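PDB 1XG2: pectinesterase 1 from Solanum lycopersicum, which hydrolyses the methyl esters of pectin's galacturonosyl units, releasing methanol, and may help prepare fruit cell walls for softening during ripening. Local coordinates for residues V34-R39 against M56-G61; I93-C98 against V121-R126. All blocks are in the same frame, centred on the assembly; numbering follows the deposited sequence.

Contact 1 of 2, residues V34-R39 against M56-G61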
loop_
_atom_site.group_PDB
_atom_site.type_symbol
_atom_site.label_atom_id
_atom_site.label_comp_id
_atom_site.label_asym_id
_atom_site.label_seq_id
_atom_site.Cartn_x
_atom_site.Cartn_y
_atom_site.Cartn_z
ATOM N N VAL A 34 12.426 18.274 -8.761
ATOM C CA VAL A 34 13.187 17.120 -9.222
ATOM C C VAL A 34 14.559 17.020 -8.561
ATOM O O VAL A 34 15.377 17.956 -8.653
ATOM C CB VAL A 34 13.378 17.168 -10.746
ATOM C CG1 VAL A 34 14.098 15.893 -11.248
ATOM C CG2 VAL A 34 12.052 17.327 -11.454
ATOM N N ILE A 35 14.801 15.894 -7.891
ATOM C CA ILE A 35 16.126 15.515 -7.375
ATOM C C ILE A 35 16.710 14.443 -8.288
ATOM O O ILE A 35 16.120 13.380 -8.425
ATOM C CB ILE A 35 16.001 14.952 -5.939
ATOM C CG1 ILE A 35 15.435 16.012 -4.988
ATOM C CG2 ILE A 35 17.353 14.464 -5.426
ATOM C CD1 ILE A 35 15.055 15.479 -3.612
ATOM N N TYR A 36 17.862 14.718 -8.900
ATOM C CA TYR A 36 18.564 13.776 -9.770
ATOM C C TYR A 36 19.700 13.149 -8.972
ATOM O O TYR A 36 20.499 13.857 -8.395
ATOM C CB TYR A 36 19.083 14.496 -11.033
ATOM C CG TYR A 36 20.076 13.721 -11.897
ATOM C CD1 TYR A 36 19.863 12.396 -12.234
ATOM C CD2 TYR A 36 21.225 14.341 -12.400
ATOM C CE1 TYR A 36 20.763 11.694 -13.042
ATOM C CE2 TYR A 36 22.137 13.644 -13.210
ATOM C CZ TYR A 36 21.897 12.316 -13.516
ATOM O OH TYR A 36 22.785 11.608 -14.310
ATOM N N VAL A 37 19.754 11.827 -8.933
ATOM C CA VAL A 37 20.773 11.096 -8.205
ATOM C C VAL A 37 21.687 10.419 -9.214
ATOM O O VAL A 37 21.282 9.474 -9.902
ATOM C CB VAL A 37 20.145 10.021 -7.280
ATOM C CG1 VAL A 37 21.205 9.396 -6.403
ATOM C CG2 VAL A 37 19.017 10.615 -6.442
ATOM N N LYS A 38 22.919 10.911 -9.316
ATOM C CA LYS A 38 23.907 10.347 -10.235
ATOM C C LYS A 38 24.285 8.923 -9.868
ATOM O O LYS A 38 24.038 8.477 -8.743
ATOM C CB LYS A 38 25.164 11.209 -10.262
ATOM C CG LYS A 38 24.982 12.580 -10.879
ATOM C CD LYS A 38 26.314 13.038 -11.500
ATOM C CE LYS A 38 26.326 14.517 -11.847
ATOM N NZ LYS A 38 27.647 14.948 -12.428
ATOM N N ARG A 39 24.890 8.216 -10.821
ATOM C CA ARG A 39 25.206 6.801 -10.664
ATOM C C ARG A 39 26.047 6.567 -9.425
ATOM O O ARG A 39 26.863 7.411 -9.031
ATOM C CB ARG A 39 25.908 6.228 -11.909
ATOM C CG ARG A 39 27.323 6.749 -12.163
ATOM C CD ARG A 39 27.848 6.417 -13.553
ATOM N NE ARG A 39 27.013 7.027 -14.599
ATOM C CZ ARG A 39 27.265 6.966 -15.910
ATOM N NH1 ARG A 39 28.330 6.313 -16.378
ATOM N NH2 ARG A 39 26.439 7.559 -16.761
ATOM N N MET A 56 10.000 14.482 -7.229
ATOM C CA MET A 56 10.468 13.464 -8.154
ATOM C C MET A 56 11.919 13.118 -7.815
ATOM O O MET A 56 12.777 13.996 -7.763
ATOM C CB MET A 56 10.381 13.970 -9.588
ATOM C CG MET A 56 10.905 12.985 -10.634
ATOM S SD MET A 56 10.509 13.554 -12.279
ATOM C CE MET A 56 10.904 12.154 -13.248
ATOM N N ILE A 57 12.177 11.845 -7.536
ATOM C CA ILE A 57 13.531 11.360 -7.315
ATOM C C ILE A 57 13.861 10.524 -8.534
ATOM O O ILE A 57 13.200 9.538 -8.809
ATOM C CB ILE A 57 13.633 10.545 -6.018
ATOM C CG1 ILE A 57 13.361 11.454 -4.814
ATOM C CG2 ILE A 57 15.011 9.891 -5.888
ATOM C CD1 ILE A 57 13.450 10.771 -3.460
ATOM N N VAL A 58 14.873 10.944 -9.282
ATOM C CA VAL A 58 15.219 10.277 -10.526
ATOM C C VAL A 58 16.708 9.975 -10.526
ATOM O O VAL A 58 17.508 10.846 -10.211
ATOM C CB VAL A 58 14.780 11.132 -11.765
ATOM C CG1 VAL A 58 15.411 12.499 -11.766
ATOM C CG2 VAL A 58 15.065 10.411 -13.061
ATOM N N GLY A 59 17.065 8.740 -10.852
ATOM C CA GLY A 59 18.449 8.334 -10.956
ATOM C C GLY A 59 18.952 8.313 -12.390
ATOM O O GLY A 59 18.299 8.815 -13.315
ATOM N N ASP A 60 20.110 7.688 -12.564
ATOM C CA ASP A 60 20.812 7.613 -13.841
ATOM C C ASP A 60 20.429 6.348 -14.609
ATOM O O ASP A 60 21.066 6.005 -15.603
ATOM C CB ASP A 60 22.328 7.596 -13.564
ATOM C CG ASP A 60 23.075 8.731 -14.220
ATOM O OD1 ASP A 60 22.693 9.163 -15.331
ATOM O OD2 ASP A 60 24.082 9.249 -13.672
ATOM N N GLY A 61 19.386 5.655 -14.158
ATOM C CA GLY A 61 19.026 4.358 -14.687
ATOM C C GLY A 61 18.869 3.325 -13.587
ATOM O O GLY A 61 19.596 3.359 -12.603
HETATM O O HOH W 1 24.379 9.946 -17.271
#
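Asp60 OD2 takes a bond from the backbone N of Arg39 (3.1 Å), bent (137° at the hydrogen) and using the anti lone pair, away from OD1. The side chain of Arg39 adds a long salt bridge, its NE 3.8 Å from the same OD2, which lies at the guanidinium edge, the two planes steeply inclined. A water donates to Asp60 OD1 and accepts a weak bond from Arg39 NH2. Tyr36, its CG anti to the backbone N (chi1 168°), runs its ring toward Asp60, where OH and OD1 appear to bond, though the hydroxyl is doubtfully placed. Asp60 and Arg39 sit where the coils turn out of a parallel sheet of the pectinesterase beta-helix; its neighbouring rungs are joined by Ile35 N to Met56 O (2.8 Å) and Val58 N to Ile35 O (2.9 Å), nearly straight, and Val37 N to Val58 O (2.8 Å). On the side of the sheet that carries Tyr36, Val34 CG1 meets Val58 CG1 at 3.7 Å; on the other, Val37 CG2 touches Ile57 CG2. Thr65 OG1 bonds both Val37 O and Asp60 N. Strand 5-7 flanks 33-37, strand 93-95 flanks 55-59, and helix 18-24 packs on Ile35 and Val37.

Contact 2 of 2, residues I93-C98 against V121-R126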
loop_
_atom_site.group_PDB
_atom_site.type_symbol
_atom_site.label_atom_id
_atom_site.label_comp_id
_atom_site.label_asym_id
_atom_site.label_seq_id
_atom_site.Cartn_x
_atom_site.Cartn_y
_atom_site.Cartn_z
ATOM N N ILE A 93 7.063 10.857 -7.305
ATOM C CA ILE A 93 7.459 10.138 -8.509
ATOM C C ILE A 93 8.855 9.600 -8.264
ATOM O O ILE A 93 9.739 10.342 -7.833
ATOM C CB ILE A 93 7.516 11.071 -9.724
ATOM C CG1 ILE A 93 6.143 11.680 -9.975
ATOM C CG2 ILE A 93 8.071 10.318 -10.966
ATOM C CD1 ILE A 93 6.170 12.763 -10.980
ATOM N N LEU A 94 9.034 8.312 -8.526
ATOM C CA LEU A 94 10.322 7.653 -8.423
ATOM C C LEU A 94 10.621 7.071 -9.800
ATOM O O LEU A 94 9.763 6.420 -10.425
ATOM C CB LEU A 94 10.259 6.553 -7.365
ATOM C CG LEU A 94 11.579 5.866 -7.017
ATOM C CD1 LEU A 94 12.463 6.822 -6.263
ATOM C CD2 LEU A 94 11.332 4.596 -6.211
ATOM N N GLN A 95 11.839 7.291 -10.276
ATOM C CA GLN A 95 12.175 6.941 -11.653
ATOM C C GLN A 95 13.651 6.654 -11.864
ATOM O O GLN A 95 14.510 7.279 -11.237
ATOM C CB GLN A 95 11.733 8.065 -12.598
ATOM C CG GLN A 95 11.830 7.735 -14.087
ATOM C CD GLN A 95 11.431 8.910 -14.933
ATOM O OE1 GLN A 95 12.296 9.610 -15.494
ATOM N NE2 GLN A 95 10.131 9.169 -15.002
ATOM N N ASP A 96 13.913 5.703 -12.765
ATOM C CA ASP A 96 15.260 5.352 -13.238
ATOM C C ASP A 96 16.234 5.080 -12.111
ATOM O O ASP A 96 17.331 5.625 -12.080
ATOM C CB ASP A 96 15.811 6.452 -14.157
ATOM C CG ASP A 96 15.060 6.550 -15.450
ATOM O OD1 ASP A 96 14.741 5.490 -16.041
ATOM O OD2 ASP A 96 14.733 7.650 -15.938
ATOM N N ILE A 97 15.815 4.243 -11.175
ATOM C CA ILE A 97 16.574 4.052 -9.940
ATOM C C ILE A 97 16.246 2.677 -9.377
ATOM O O ILE A 97 15.194 2.121 -9.656
ATOM C CB ILE A 97 16.256 5.191 -8.935
ATOM C CG1 ILE A 97 17.292 5.234 -7.802
ATOM C CG2 ILE A 97 14.837 5.049 -8.369
ATOM C CD1 ILE A 97 17.233 6.492 -6.991
ATOM N N CYS A 98 17.166 2.129 -8.600
ATOM C CA CYS A 98 16.953 0.861 -7.896
ATOM C C CYS A 98 16.805 1.152 -6.406
ATOM O O CYS A 98 17.561 1.933 -5.865
ATOM C CB CYS A 98 18.152 -0.081 -8.110
ATOM S SG CYS A 98 18.068 -1.574 -7.078
ATOM N N VAL A 121 3.781 7.747 -8.699
ATOM C CA VAL A 121 4.185 6.996 -9.872
ATOM C C VAL A 121 5.583 6.446 -9.648
ATOM O O VAL A 121 6.486 7.179 -9.229
ATOM C CB VAL A 121 4.228 7.884 -11.137
ATOM C CG1 VAL A 121 4.690 7.049 -12.363
ATOM C CG2 VAL A 121 2.882 8.495 -11.389
ATOM N N ILE A 122 5.744 5.156 -9.914
ATOM C CA ILE A 122 7.039 4.494 -9.889
ATOM C C ILE A 122 7.281 4.044 -11.340
ATOM O O ILE A 122 6.620 3.141 -11.837
ATOM C CB ILE A 122 7.020 3.327 -8.865
ATOM C CG1 ILE A 122 6.847 3.871 -7.441
ATOM C CG2 ILE A 122 8.315 2.536 -8.895
ATOM C CD1 ILE A 122 5.440 4.298 -7.082
ATOM N N ASN A 123 8.241 4.685 -12.002
ATOM C CA ASN A 123 8.481 4.544 -13.426
ATOM C C ASN A 123 9.915 4.095 -13.695
ATOM O O ASN A 123 10.849 4.754 -13.282
ATOM C CB ASN A 123 8.254 5.903 -14.080
ATOM C CG ASN A 123 8.275 5.848 -15.606
ATOM O OD1 ASN A 123 8.684 6.793 -16.279
ATOM N ND2 ASN A 123 7.861 4.708 -16.151
ATOM N N ARG A 124 10.071 2.984 -14.394
ATOM C CA ARG A 124 11.378 2.478 -14.799
ATOM C C ARG A 124 12.297 2.299 -13.585
ATOM O O ARG A 124 13.440 2.753 -13.595
ATOM C CB ARG A 124 12.029 3.410 -15.823
ATOM C CG ARG A 124 11.250 3.522 -17.135
ATOM C CD ARG A 124 12.057 4.143 -18.270
ATOM N NE ARG A 124 12.574 5.466 -17.938
ATOM C CZ ARG A 124 12.004 6.626 -18.275
ATOM N NH1 ARG A 124 10.884 6.677 -18.985
ATOM N NH2 ARG A 124 12.582 7.757 -17.915
ATOM N N CYS A 125 11.766 1.669 -12.537
ATOM C CA CYS A 125 12.529 1.386 -11.326
ATOM C C CYS A 125 12.744 -0.097 -11.169
ATOM O O CYS A 125 11.985 -0.881 -11.708
ATOM C CB CYS A 125 11.779 1.913 -10.107
ATOM S SG CYS A 125 11.766 3.705 -10.058
ATOM N N ARG A 126 13.765 -0.467 -10.394
ATOM C CA ARG A 126 14.041 -1.848 -10.039
ATOM C C ARG A 126 13.916 -1.934 -8.509
ATOM O O ARG A 126 14.652 -1.276 -7.812
ATOM C CB ARG A 126 15.462 -2.221 -10.488
ATOM C CG ARG A 126 15.801 -3.704 -10.358
ATOM C CD ARG A 126 17.079 -4.136 -11.113
ATOM N NE ARG A 126 18.184 -3.221 -10.835
ATOM C CZ ARG A 126 19.064 -3.358 -9.860
ATOM N NH1 ARG A 126 19.017 -4.402 -9.035
ATOM N NH2 ARG A 126 20.005 -2.447 -9.708
#
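The guanidinium of Arg124 meets the Asp96 carboxylate at its edge, the two planes 28° apart, while Asn123 OD1 lies 3.5 Å above one guanidinium face, offset toward the rim. The setting is a corner of a parallel beta-helix, the fold of pectinesterases. The grip is side-on and two-pronged: Arg124 NE reaches Asp96 OD1 at 2.9 Å and NH2 reaches OD2, each on the syn side and both nearly straight. Arg124 reaches across toward Asp96 on the adjacent coil, with a bend at chi3 (-57°) bringing NE and NH2 round to the carboxylate. The amide of Gln95 stands beside the pair at an oblique tilt.

Asp96 and Arg124, stacked on successive coils, both adopt left-handed backbone angles (phi and psi near 50°), and there the chain leaves one sheet for the next. Before the corner the coils are tied by Leu94 N to Val121 O (2.9 Å) and Asn123 N to Leu94 O (2.8 Å); at it, by Asp96 N to Asn123 O (3.2 Å); beyond it, by Arg126 N to Ile97 O. The salt bridge therefore joins equivalent turn positions side by side.

On the opposite face of the sheet from Gln95, Leu94 sets its CG against Cys125 SG, and Ile97 CG2 comes up to the same sulfur, which makes this side of the corner buried and largely apolar. Helix 301-304 packs on Val121, and Ser146 OG accepts a bond from Cys125 N. Farther on, Arg126 NH2 bonds Met62 O, and the SG of Cys98 lies 3.2 Å above one face of the Arg126 guanidinium, offset toward the rim, and 3.4 Å from NH2.

In the fold
Contact 1 and contact 2 lie in series along the chain, with centres about 9 Å apart. Their four strands, 33-37, 55-59, 93-95 and 120-123, are consecutive neighbours in one long parallel sheet of the beta-helix, so each strand comes from the next coil. The seam between the contacts is 55-59 against 93-95: Ile57 N probably bonds Ile93 O, Gly61 N probably bonds Asp96 O, and Met56 CE packs on Gln95 NE2. The chain is the C-terminal pectinesterase domain, without the N-terminal inhibitor-like (PMEI) section. Contact 1 is near the start of its stack, contact 2 deeper; both belong to the coiled scaffold, away from the residues predicted to be catalytic or, by similarity, to bind substrate.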